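PDB 5BR9: tRNA threonylcarbamoyladenosine biosynthesis protein TsaB from Pseudomonas aeruginosa, which probably acts with TsaD, a protein of the same family, in making the threonylcarbamoyladenosine modification at position 37 of tRNA. Local coordinates for residues 24-29 against 56-61; 46-51 against 84-89; 96-101 against 217-222. One frame throughout, in Å; residues are numbered along the deposited sequence.

In the fold
Three apolar contacts cover one face of a five-stranded mixed sheet in TsaB, a TsaB-subfamily protein of the ASKHA superfamily. Interaction 1 joins strand 21-28 to the end of helix 43-58, interaction 2 joins that helix to helix 77-94, and interaction 3 lays loop 217-222 against the face of edge strand 98-101. Neighbouring contacts have centres about 15 Å apart and touch: Val24 CG1 meets Val51 CG2 at 3.8 Å, and Val87 CG1 meets Val98 CG1 at 3.6 Å. Interactions 1 and 3 do not meet, their centres lying about 22 Å apart. Interaction 2 alone also borders the second subunit, so the helix layer that covers the sheet also faces the dimer partner.

Interaction 1 of 3, residues 24-29 against 56-61; sequences VALLHE and DEAGVA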
ATOM      1  N   VAL A  24     -15.743  -3.337   5.346  1.00 22.18           N
ATOM      2  CA  VAL A  24     -15.127  -4.529   5.898  1.00 24.96           C
ATOM      3  C   VAL A  24     -16.230  -5.528   6.218  1.00 26.32           C
ATOM      4  O   VAL A  24     -17.350  -5.157   6.553  1.00 30.07           O
ATOM      5  CB  VAL A  24     -14.278  -4.192   7.151  1.00 30.82           C
ATOM      6  CG1 VAL A  24     -13.160  -3.188   6.802  1.00 27.01           C
ATOM      7  CG2 VAL A  24     -15.161  -3.632   8.265  1.00 30.45           C
ATOM      8  N   ALA A  25     -15.923  -6.805   6.128  1.00 22.52           N
ATOM      9  CA  ALA A  25     -16.940  -7.801   6.402  1.00 20.77           C
ATOM     10  C   ALA A  25     -16.267  -9.015   7.000  1.00 21.44           C
ATOM     11  O   ALA A  25     -15.062  -9.230   6.820  1.00 25.34           O
ATOM     12  CB  ALA A  25     -17.726  -8.156   5.134  1.00 21.38           C
ATOM     13  N   LEU A  26     -17.041  -9.777   7.756  1.00 26.84           N
ATOM     14  CA  LEU A  26     -16.511 -10.917   8.468  1.00 23.34           C
ATOM     15  C   LEU A  26     -17.485 -12.063   8.401  1.00 28.02           C
ATOM     16  O   LEU A  26     -18.688 -11.877   8.649  1.00 23.79           O
ATOM     17  CB  LEU A  26     -16.230 -10.538   9.918  1.00 22.99           C
ATOM     18  CG  LEU A  26     -15.704 -11.675  10.783  1.00 29.42           C
ATOM     19  CD1 LEU A  26     -14.283 -11.996  10.379  1.00 36.43           C
ATOM     20  CD2 LEU A  26     -15.749 -11.272  12.232  1.00 27.70           C
ATOM     21  N   LEU A  27     -16.959 -13.241   8.066  1.00 27.92           N
ATOM     22  CA  LEU A  27     -17.727 -14.482   8.122  1.00 33.25           C
ATOM     23  C   LEU A  27     -17.211 -15.247   9.318  1.00 34.18           C
ATOM     24  O   LEU A  27     -15.995 -15.411   9.477  1.00 30.21           O
ATOM     25  CB  LEU A  27     -17.592 -15.331   6.847  1.00 24.07           C
ATOM     26  CG  LEU A  27     -18.228 -16.731   6.902  1.00 35.34           C
ATOM     27  CD1 LEU A  27     -19.751 -16.656   6.889  1.00 27.13           C
ATOM     28  CD2 LEU A  27     -17.736 -17.654   5.777  1.00 28.14           C
ATOM     29  N   HIS A  28     -18.138 -15.665  10.177  1.00 30.51           N
ATOM     30  CA  HIS A  28     -17.794 -16.411  11.371  1.00 29.38           C
ATOM     31  C   HIS A  28     -18.978 -17.304  11.743  1.00 29.74           C
ATOM     32  O   HIS A  28     -20.108 -16.827  11.800  1.00 38.81           O
ATOM     33  CB  HIS A  28     -17.433 -15.472  12.527  1.00 25.58           C
ATOM     34  CG  HIS A  28     -17.045 -16.189  13.783  1.00 36.83           C
ATOM     35  ND1 HIS A  28     -17.860 -16.250  14.895  1.00 38.89           N
ATOM     36  CD2 HIS A  28     -15.928 -16.897  14.092  1.00 32.54           C
ATOM     37  CE1 HIS A  28     -17.261 -16.955  15.840  1.00 38.23           C
ATOM     38  NE2 HIS A  28     -16.088 -17.358  15.378  1.00 41.88           N
ATOM     39  N   GLU A  29     -18.712 -18.591  11.961  1.00 43.48           N
ATOM     40  CA  GLU A  29     -19.759 -19.559  12.308  1.00 51.75           C
ATOM     41  C   GLU A  29     -20.979 -19.494  11.377  1.00 44.42           C
ATOM     42  O   GLU A  29     -22.106 -19.664  11.823  1.00 47.52           O
ATOM     43  CB  GLU A  29     -20.217 -19.342  13.752  1.00 53.16           C
ATOM     44  CG  GLU A  29     -19.932 -20.492  14.689  1.00 87.02           C
ATOM     45  CD  GLU A  29     -18.569 -20.395  15.326  1.00 97.28           C
ATOM     46  OE1 GLU A  29     -17.587 -20.833  14.687  1.00100.81           O
ATOM     47  OE2 GLU A  29     -18.479 -19.876  16.464  1.00104.86           O
ATOM     48  N   ASP A  56     -13.995  -6.747  16.972  1.00 27.87           N
ATOM     49  CA  ASP A  56     -14.392  -6.579  18.370  1.00 33.81           C
ATOM     50  C   ASP A  56     -15.897  -6.740  18.564  1.00 36.63           C
ATOM     51  O   ASP A  56     -16.325  -7.340  19.539  1.00 39.78           O
ATOM     52  CB  ASP A  56     -13.920  -5.226  18.907  1.00 29.95           C
ATOM     53  CG  ASP A  56     -12.429  -5.215  19.216  1.00 44.49           C
ATOM     54  OD1 ASP A  56     -11.740  -6.240  18.941  1.00 35.89           O
ATOM     55  OD2 ASP A  56     -11.949  -4.191  19.747  1.00 42.57           O
ATOM     56  N   GLU A  57     -16.692  -6.242  17.621  1.00 37.11           N
ATOM     57  CA  GLU A  57     -18.148  -6.360  17.710  1.00 34.41           C
ATOM     58  C   GLU A  57     -18.598  -7.823  17.641  1.00 36.39           C
ATOM     59  O   GLU A  57     -19.561  -8.218  18.295  1.00 36.40           O
ATOM     60  CB  GLU A  57     -18.819  -5.552  16.596  1.00 34.27           C
ATOM     61  CG  GLU A  57     -20.339  -5.742  16.494  1.00 45.52           C
ATOM     62  CD  GLU A  57     -20.962  -5.021  15.294  1.00 56.56           C
ATOM     63  OE1 GLU A  57     -20.213  -4.520  14.422  1.00 59.76           O
ATOM     64  OE2 GLU A  57     -22.210  -4.961  15.225  1.00 57.57           O
ATOM     65  N   ALA A  58     -17.884  -8.618  16.855  1.00 28.38           N
ATOM     66  CA  ALA A  58     -18.197 -10.029  16.650  1.00 28.62           C
ATOM     67  C   ALA A  58     -17.624 -10.909  17.758  1.00 33.66           C
ATOM     68  O   ALA A  58     -17.984 -12.071  17.873  1.00 31.36           O
ATOM     69  CB  ALA A  58     -17.675 -10.492  15.286  1.00 22.95           C
ATOM     70  N   GLY A  59     -16.736 -10.349  18.574  1.00 35.16           N
ATOM     71  CA  GLY A  59     -16.044 -11.110  19.597  1.00 31.10           C
ATOM     72  C   GLY A  59     -15.007 -12.058  19.029  1.00 34.91           C
ATOM     73  O   GLY A  59     -14.650 -13.067  19.651  1.00 30.32           O
ATOM     74  N   VAL A  60     -14.498 -11.712  17.852  1.00 27.89           N
ATOM     75  CA  VAL A  60     -13.578 -12.588  17.135  1.00 26.63           C
ATOM     76  C   VAL A  60     -12.155 -12.032  17.164  1.00 33.33           C
ATOM     77  O   VAL A  60     -11.936 -10.841  16.888  1.00 30.62           O
ATOM     78  CB  VAL A  60     -14.052 -12.823  15.674  1.00 25.46           C
ATOM     79  CG1 VAL A  60     -13.004 -13.605  14.890  1.00 24.32           C
ATOM     80  CG2 VAL A  60     -15.378 -13.573  15.670  1.00 25.96           C
ATOM     81  N   ALA A  61     -11.196 -12.894  17.502  1.00 26.02           N
ATOM     82  CA  ALA A  61      -9.786 -12.511  17.491  1.00 29.62           C
ATOM     83  C   ALA A  61      -9.223 -12.626  16.088  1.00 30.78           C
ATOM     84  O   ALA A  61      -9.644 -13.490  15.308  1.00 28.66           O
ATOM     85  CB  ALA A  61      -8.977 -13.365  18.444  1.00 26.16           C
TER
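Helix 43-58 packs on strand 21-28 of the five-stranded sheet in this ASKHA-type domain, and at its end Leu26 and His28 of the strand receive Ala58 in the last turn of the helix and Val60 in the loop that follows. Leu26 and His28 are two apart on the strand and face the same way. A chi1 of 178° sends the CG of Leu26 away from the backbone N, and chi2 (71°) then turns CD2 to Ala58 CB, which it touches at 3.7 Å. The same methyl meets the branch carbon of Val60, with Leu26 CD2 lying 4.1 Å from Val60 CB.

What brings Val60 into this position is a Schellman motif. Gly59 leaves helical geometry with positive phi, and its N bonds back to Asp56 O at 3.2 Å; the chain then turns and hands Val60 to the strand. Its CG2 settles over the middle of one face of the His28 imidazole, 3.6 Å from the ring centroid and only 7° from the ring normal. This is a CH-pi contact, and its centring is evident from the five ring atoms, all within 3.6 to 3.9 Å of Val60 CG2. The valine and imidazole side chains run antiparallel, with CG2 lying over the face of the ring. Beyond the contact, Leu26 also rests on Leu54 of helix 43-58, and Ala58 on Leu33 of strand 31-38.

Interaction 2 of 3, residues 46-51 against 84-89; sequences RLLPMV and IGVVQG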
ATOM      1  N   ARG A  46      -8.593   4.994   8.179  1.00 50.64           N
ATOM      2  CA  ARG A  46      -9.845   4.484   8.709  1.00 45.24           C
ATOM      3  C   ARG A  46     -10.036   2.987   8.503  1.00 43.34           C
ATOM      4  O   ARG A  46     -10.900   2.399   9.139  1.00 48.19           O
ATOM      5  CB  ARG A  46     -11.017   5.259   8.110  1.00 45.31           C
ATOM      6  CG  ARG A  46     -11.285   6.571   8.847  1.00 59.16           C
ATOM      7  CD  ARG A  46     -12.678   6.606   9.495  1.00 70.23           C
ATOM      8  NE  ARG A  46     -13.118   5.307  10.021  1.00 72.42           N
ATOM      9  CZ  ARG A  46     -12.926   4.879  11.272  1.00 75.12           C
ATOM     10  NH1 ARG A  46     -12.285   5.641  12.158  1.00 81.69           N
ATOM     11  NH2 ARG A  46     -13.379   3.681  11.645  1.00 60.32           N
ATOM     12  N   LEU A  47      -9.225   2.368   7.648  1.00 39.51           N
ATOM     13  CA  LEU A  47      -9.395   0.953   7.341  1.00 35.98           C
ATOM     14  C   LEU A  47      -9.152   0.041   8.549  1.00 39.17           C
ATOM     15  O   LEU A  47     -10.003  -0.779   8.896  1.00 39.21           O
ATOM     16  CB  LEU A  47      -8.471   0.532   6.198  1.00 32.51           C
ATOM     17  CG  LEU A  47      -8.583  -0.949   5.826  1.00 29.27           C
ATOM     18  CD1 LEU A  47     -10.007  -1.245   5.417  1.00 29.17           C
ATOM     19  CD2 LEU A  47      -7.632  -1.291   4.682  1.00 30.57           C
ATOM     20  N   LEU A  48      -7.986   0.165   9.175  1.00 33.70           N
ATOM     21  CA  LEU A  48      -7.660  -0.703  10.304  1.00 32.39           C
ATOM     22  C   LEU A  48      -8.558  -0.478  11.530  1.00 31.77           C
ATOM     23  O   LEU A  48      -8.878  -1.429  12.229  1.00 37.44           O
ATOM     24  CB  LEU A  48      -6.192  -0.553  10.685  1.00 31.76           C
ATOM     25  CG  LEU A  48      -5.279  -1.156   9.607  1.00 42.79           C
ATOM     26  CD1 LEU A  48      -3.808  -1.030  10.017  1.00 48.52           C
ATOM     27  CD2 LEU A  48      -5.650  -2.606   9.268  1.00 26.56           C
ATOM     28  N   PRO A  49      -8.938   0.772  11.829  1.00 33.20           N
ATOM     29  CA  PRO A  49      -9.915   0.846  12.924  1.00 35.46           C
ATOM     30  C   PRO A  49     -11.268   0.198  12.577  1.00 33.91           C
ATOM     31  O   PRO A  49     -11.931  -0.345  13.468  1.00 33.66           O
ATOM     32  CB  PRO A  49     -10.068   2.356  13.168  1.00 36.37           C
ATOM     33  CG  PRO A  49      -8.785   2.954  12.662  1.00 41.27           C
ATOM     34  CD  PRO A  49      -8.364   2.092  11.501  1.00 39.00           C
ATOM     35  N   MET A  50     -11.685   0.252  11.316  1.00 35.84           N
ATOM     36  CA  MET A  50     -12.927  -0.424  10.945  1.00 34.90           C
ATOM     37  C   MET A  50     -12.801  -1.927  11.189  1.00 33.94           C
ATOM     38  O   MET A  50     -13.748  -2.571  11.643  1.00 36.12           O
ATOM     39  CB  MET A  50     -13.302  -0.147   9.496  1.00 32.97           C
ATOM     40  CG  MET A  50     -13.965   1.207   9.289  1.00 44.15           C
ATOM     41  SD  MET A  50     -14.535   1.459   7.592  1.00 42.36           S
ATOM     42  CE  MET A  50     -15.557   0.019   7.405  1.00 42.13           C
ATOM     43  N   VAL A  51     -11.619  -2.470  10.906  1.00 31.13           N
ATOM     44  CA  VAL A  51     -11.350  -3.886  11.106  1.00 30.08           C
ATOM     45  C   VAL A  51     -11.365  -4.244  12.583  1.00 34.30           C
ATOM     46  O   VAL A  51     -12.001  -5.236  12.982  1.00 27.79           O
ATOM     47  CB  VAL A  51     -10.020  -4.290  10.459  1.00 34.20           C
ATOM     48  CG1 VAL A  51      -9.629  -5.715  10.879  1.00 32.37           C
ATOM     49  CG2 VAL A  51     -10.140  -4.199   8.928  1.00 22.88           C
ATOM     50  N   ILE A  84      -4.003  -3.618  -1.057  1.00 35.96           N
ATOM     51  CA  ILE A  84      -2.996  -4.623  -1.379  1.00 35.13           C
ATOM     52  C   ILE A  84      -1.933  -4.740  -0.272  1.00 29.36           C
ATOM     53  O   ILE A  84      -1.693  -5.838   0.259  1.00 28.43           O
ATOM     54  CB  ILE A  84      -2.352  -4.330  -2.734  1.00 35.09           C
ATOM     55  CG1 ILE A  84      -3.358  -4.594  -3.849  1.00 35.98           C
ATOM     56  CG2 ILE A  84      -1.107  -5.182  -2.926  1.00 28.93           C
ATOM     57  CD1 ILE A  84      -2.902  -4.150  -5.227  1.00 38.28           C
ATOM     58  N   GLY A  85      -1.315  -3.618   0.091  1.00 26.89           N
ATOM     59  CA  GLY A  85      -0.290  -3.610   1.121  1.00 26.74           C
ATOM     60  C   GLY A  85      -0.738  -4.079   2.494  1.00 29.76           C
ATOM     61  O   GLY A  85      -0.112  -4.949   3.121  1.00 31.48           O
ATOM     62  N   VAL A  86      -1.839  -3.519   2.967  1.00 31.06           N
ATOM     63  CA  VAL A  86      -2.331  -3.852   4.289  1.00 32.45           C
ATOM     64  C   VAL A  86      -2.689  -5.341   4.382  1.00 30.90           C
ATOM     65  O   VAL A  86      -2.311  -6.019   5.340  1.00 29.42           O
ATOM     66  CB  VAL A  86      -3.529  -2.952   4.658  1.00 39.82           C
ATOM     67  CG1 VAL A  86      -4.202  -3.436   5.941  1.00 34.29           C
ATOM     68  CG2 VAL A  86      -3.064  -1.498   4.791  1.00 27.24           C
ATOM     69  N   VAL A  87      -3.389  -5.854   3.376  1.00 24.14           N
ATOM     70  CA  VAL A  87      -3.788  -7.253   3.380  1.00 25.61           C
ATOM     71  C   VAL A  87      -2.542  -8.157   3.380  1.00 31.68           C
ATOM     72  O   VAL A  87      -2.452  -9.111   4.150  1.00 31.82           O
ATOM     73  CB  VAL A  87      -4.725  -7.554   2.191  1.00 31.84           C
ATOM     74  CG1 VAL A  87      -4.894  -9.029   2.013  1.00 30.84           C
ATOM     75  CG2 VAL A  87      -6.075  -6.900   2.427  1.00 33.81           C
ATOM     76  N   GLN A  88      -1.566  -7.825   2.546  1.00 28.97           N
ATOM     77  CA  GLN A  88      -0.302  -8.553   2.503  1.00 27.35           C
ATOM     78  C   GLN A  88       0.424  -8.545   3.856  1.00 26.38           C
ATOM     79  O   GLN A  88       0.986  -9.553   4.277  1.00 28.68           O
ATOM     80  CB  GLN A  88       0.594  -7.959   1.419  1.00 29.69           C
ATOM     81  CG  GLN A  88       0.259  -8.469   0.007  1.00 31.95           C
ATOM     82  CD  GLN A  88       1.249  -7.966  -1.049  1.00 41.79           C
ATOM     83  OE1 GLN A  88       1.716  -8.732  -1.884  1.00 54.13           O
ATOM     84  NE2 GLN A  88       1.562  -6.670  -1.009  1.00 37.78           N
ATOM     85  N   GLY A  89       0.467  -7.384   4.504  1.00 28.31           N
ATOM     86  CA  GLY A  89       1.082  -7.268   5.816  1.00 29.48           C
ATOM     87  C   GLY A  89       0.359  -8.100   6.875  1.00 28.28           C
ATOM     88  O   GLY A  89       0.986  -8.826   7.649  1.00 22.47           O
TER
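Leu48 on helix 43-58 and Val86 on helix 77-94 illustrate how two helices meet through a few methyl groups, the CA atoms of this pair being 8.6 Å apart. From its CB, which points neither straight at helix 77-94 nor away from it, Leu48 bends toward the gap: CG is set opposite the carbonyl carbon, with chi1 at -70°. That atom, Leu48 CG, is 4.5 Å from Val86 CG1, and the chain then forks. The CD2 branch continues to the contact itself, Leu48 CD2 meeting Val86 CG1 at 3.7 Å. The CD1 branch turns aside, Leu48 CD1 staying 4.8 Å from Val86 CG1.

Val86 answers with its CB pointing toward helix 43-58, and its CG1 serves two partners. Besides Leu48 it faces Leu47, with Leu47 CD2 at a looser 4.2 Å from Val86 CG1. Seen from Val86 CG1, the two leucine methyls are about 81° apart, so consecutive residues of one helix flank a single methyl of the other. Leu48 and Val86 pass each other in opposite directions.

Helix 43-58 is kinked here: neither the N of Leu48 nor that of Pro49 bonds to the turn before, and Pro49 has no N-H to offer. All three touching residues are buried; Leu48 and Val86 also meet the second subunit, through Phe92 and Gln88 of that subunit respectively. Beneath them, Leu47 rests on Leu15 of strand 12-16. Such a layer of helices over one face of a mixed sheet is characteristic of the ASKHA domain, and here it also contributes to the subunit interface.

Interaction 3 of 3, residues 96-101 against 217-222; sequences RPVLAV and QALPVY
With chi1 at -51°, Val98 places CG1 opposite its carbonyl carbon and wedges CG2 between the backbone N and that carbon; the wedged methyl is the one that meets Leu219. Leu219 in turn has a chi1 of -144°, well displaced from a staggered value, and this brings its CD1 inward although its CB does not aim at the strand. Val98 CG2 and Leu219 CD1 close to 3.8 Å; a single methyl from each makes the touch, and the two side chains cross at about a right angle.

A second point of contact lies two residues further along both segments. Ala100 has its CB directed at the loop, where Val221 CG2 rests on Ala100 CB at 3.7 Å. Between the two loop residues, Pro220 is the centre of an inverse gamma turn, closed by a bond of 2.7 Å from Val221 N to Leu219 O. This tight turn lets the loop present Leu219 and Val221 to Val98 and Ala100 in succession, even though the segments share no hydrogen bond and the nearest CA atoms, those of Ala100 and Val221, remain 7.1 Å apart.

Leu99, between the two strand contacts, points the other way and packs on Ala203 of helix 196-208. On the loop's side, Val98 also touches Ala91 of helix 77-94, while Leu219 lies on Gln88, so the loop fills in beside that helix. The strand's backbone pairs with Ile68 and Phe70 of strand 67-71. Strand 67-71, helix 77-94 and the parallel strand 98-101 together form a classic beta-alpha-beta crossover, here with a C-terminal loop laid against the face of its last strand.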
ATOM      1  N   ARG A  96      -1.376 -16.456   6.957  1.00 22.52           N
ATOM      2  CA  ARG A  96      -2.631 -16.888   6.342  1.00 23.46           C
ATOM      3  C   ARG A  96      -2.678 -16.446   4.884  1.00 26.82           C
ATOM      4  O   ARG A  96      -1.975 -15.516   4.499  1.00 25.75           O
ATOM      5  CB  ARG A  96      -3.833 -16.321   7.102  1.00 20.77           C
ATOM      6  CG  ARG A  96      -3.997 -16.872   8.486  1.00 23.20           C
ATOM      7  CD  ARG A  96      -4.304 -18.384   8.452  1.00 20.20           C
ATOM      8  NE  ARG A  96      -4.355 -18.892   9.822  1.00 28.92           N
ATOM      9  CZ  ARG A  96      -4.662 -20.138  10.168  1.00 26.26           C
ATOM     10  NH1 ARG A  96      -4.957 -21.042   9.238  1.00 22.37           N
ATOM     11  NH2 ARG A  96      -4.680 -20.475  11.458  1.00 30.83           N
ATOM     12  N   PRO A  97      -3.483 -17.129   4.061  1.00 32.89           N
ATOM     13  CA  PRO A  97      -3.501 -16.764   2.631  1.00 27.08           C
ATOM     14  C   PRO A  97      -4.379 -15.552   2.280  1.00 23.36           C
ATOM     15  O   PRO A  97      -5.191 -15.116   3.099  1.00 24.64           O
ATOM     16  CB  PRO A  97      -4.009 -18.050   1.949  1.00 27.22           C
ATOM     17  CG  PRO A  97      -4.715 -18.810   2.994  1.00 27.75           C
ATOM     18  CD  PRO A  97      -4.199 -18.390   4.343  1.00 21.28           C
ATOM     19  N   VAL A  98      -4.199 -14.990   1.082  1.00 26.53           N
ATOM     20  CA  VAL A  98      -5.037 -13.872   0.660  1.00 25.21           C
ATOM     21  C   VAL A  98      -5.799 -14.269  -0.593  1.00 23.65           C
ATOM     22  O   VAL A  98      -5.331 -15.074  -1.392  1.00 24.73           O
ATOM     23  CB  VAL A  98      -4.242 -12.561   0.380  1.00 29.39           C
ATOM     24  CG1 VAL A  98      -3.335 -12.214   1.513  1.00 35.49           C
ATOM     25  CG2 VAL A  98      -3.511 -12.608  -0.933  1.00 23.90           C
ATOM     26  N   LEU A  99      -6.961 -13.653  -0.754  1.00 25.26           N
ATOM     27  CA  LEU A  99      -7.872 -13.880  -1.863  1.00 23.71           C
ATOM     28  C   LEU A  99      -8.134 -12.577  -2.621  1.00 26.60           C
ATOM     29  O   LEU A  99      -8.853 -11.704  -2.141  1.00 27.88           O
ATOM     30  CB  LEU A  99      -9.195 -14.448  -1.342  1.00 30.59           C
ATOM     31  CG  LEU A  99      -9.150 -15.844  -0.728  1.00 32.07           C
ATOM     32  CD1 LEU A  99     -10.366 -16.116   0.141  1.00 28.95           C
ATOM     33  CD2 LEU A  99      -9.083 -16.858  -1.847  1.00 31.34           C
ATOM     34  N   ALA A 100      -7.551 -12.447  -3.807  1.00 30.43           N
ATOM     35  CA  ALA A 100      -7.784 -11.277  -4.640  1.00 28.67           C
ATOM     36  C   ALA A 100      -9.105 -11.466  -5.407  1.00 28.28           C
ATOM     37  O   ALA A 100      -9.319 -12.484  -6.047  1.00 24.99           O
ATOM     38  CB  ALA A 100      -6.629 -11.069  -5.594  1.00 24.67           C
ATOM     39  N   VAL A 101     -10.004 -10.494  -5.312  1.00 21.32           N
ATOM     40  CA  VAL A 101     -11.308 -10.598  -5.939  1.00 20.47           C
ATOM     41  C   VAL A 101     -11.596  -9.337  -6.743  1.00 28.66           C
ATOM     42  O   VAL A 101     -11.372  -8.206  -6.280  1.00 24.01           O
ATOM     43  CB  VAL A 101     -12.416 -10.837  -4.894  1.00 27.16           C
ATOM     44  CG1 VAL A 101     -13.777 -10.853  -5.552  1.00 23.79           C
ATOM     45  CG2 VAL A 101     -12.174 -12.129  -4.130  1.00 30.43           C
ATOM     46  N   GLN A 217       4.100 -14.740  -2.010  1.00 55.66           N
ATOM     47  CA  GLN A 217       3.961 -15.305  -3.348  1.00 47.33           C
ATOM     48  C   GLN A 217       3.515 -14.210  -4.304  1.00 43.32           C
ATOM     49  O   GLN A 217       2.864 -13.259  -3.880  1.00 43.75           O
ATOM     50  CB  GLN A 217       2.969 -16.481  -3.329  1.00 42.12           C
ATOM     51  CG  GLN A 217       2.741 -17.162  -4.647  1.00 38.43           C
ATOM     52  CD  GLN A 217       1.684 -18.241  -4.553  1.00 36.66           C
ATOM     53  OE1 GLN A 217       1.637 -18.979  -3.578  1.00 40.57           O
ATOM     54  NE2 GLN A 217       0.825 -18.336  -5.571  1.00 35.04           N
ATOM     55  N   ALA A 218       3.888 -14.335  -5.578  1.00 41.05           N
ATOM     56  CA  ALA A 218       3.509 -13.342  -6.576  1.00 40.80           C
ATOM     57  C   ALA A 218       1.995 -13.260  -6.659  1.00 44.20           C
ATOM     58  O   ALA A 218       1.287 -14.271  -6.760  1.00 36.66           O
ATOM     59  CB  ALA A 218       4.118 -13.668  -7.948  1.00 41.70           C
ATOM     60  N   LEU A 219       1.510 -12.031  -6.613  1.00 38.45           N
ATOM     61  CA  LEU A 219       0.091 -11.762  -6.493  1.00 41.49           C
ATOM     62  C   LEU A 219      -0.566 -11.644  -7.861  1.00 36.94           C
ATOM     63  O   LEU A 219      -0.081 -10.892  -8.719  1.00 39.87           O
ATOM     64  CB  LEU A 219      -0.120 -10.479  -5.693  1.00 38.87           C
ATOM     65  CG  LEU A 219      -1.294 -10.341  -4.748  1.00 42.81           C
ATOM     66  CD1 LEU A 219      -1.547 -11.651  -4.017  1.00 43.89           C
ATOM     67  CD2 LEU A 219      -0.958  -9.233  -3.773  1.00 40.80           C
ATOM     68  N   PRO A 220      -1.679 -12.375  -8.067  1.00 40.08           N
ATOM     69  CA  PRO A 220      -2.437 -12.309  -9.322  1.00 45.08           C
ATOM     70  C   PRO A 220      -3.264 -11.021  -9.382  1.00 46.13           C
ATOM     71  O   PRO A 220      -4.476 -11.038  -9.578  1.00 46.65           O
ATOM     72  CB  PRO A 220      -3.321 -13.562  -9.262  1.00 37.91           C
ATOM     73  CG  PRO A 220      -3.571 -13.746  -7.777  1.00 42.00           C
ATOM     74  CD  PRO A 220      -2.280 -13.325  -7.106  1.00 42.82           C
ATOM     75  N   VAL A 221      -2.575  -9.904  -9.180  1.00 50.01           N
ATOM     76  CA  VAL A 221      -3.151  -8.575  -9.294  1.00 45.19           C
ATOM     77  C   VAL A 221      -2.229  -7.827 -10.233  1.00 49.41           C
ATOM     78  O   VAL A 221      -1.027  -7.753  -9.990  1.00 51.52           O
ATOM     79  CB  VAL A 221      -3.284  -7.872  -7.915  1.00 40.85           C
ATOM     80  CG1 VAL A 221      -3.886  -6.481  -8.062  1.00 38.51           C
ATOM     81  CG2 VAL A 221      -4.114  -8.726  -6.967  1.00 35.18           C
ATOM     82  N   TYR A 222      -2.780  -7.296 -11.319  1.00 52.06           N
ATOM     83  CA  TYR A 222      -1.957  -6.702 -12.357  1.00 50.70           C
ATOM     84  C   TYR A 222      -2.380  -5.278 -12.672  1.00 57.40           C
ATOM     85  O   TYR A 222      -3.201  -5.053 -13.559  1.00 62.61           O
ATOM     86  CB  TYR A 222      -2.014  -7.544 -13.627  1.00 48.00           C
ATOM     87  CG  TYR A 222      -1.917  -9.041 -13.401  1.00 45.59           C
ATOM     88  CD1 TYR A 222      -0.815  -9.602 -12.774  1.00 39.70           C
ATOM     89  CD2 TYR A 222      -2.915  -9.892 -13.856  1.00 40.55           C
ATOM     90  CE1 TYR A 222      -0.717 -10.968 -12.588  1.00 48.20           C
ATOM     91  CE2 TYR A 222      -2.832 -11.256 -13.678  1.00 44.03           C
ATOM     92  CZ  TYR A 222      -1.732 -11.797 -13.040  1.00 48.45           C
ATOM     93  OH  TYR A 222      -1.648 -13.163 -12.854  1.00 41.97           O
TER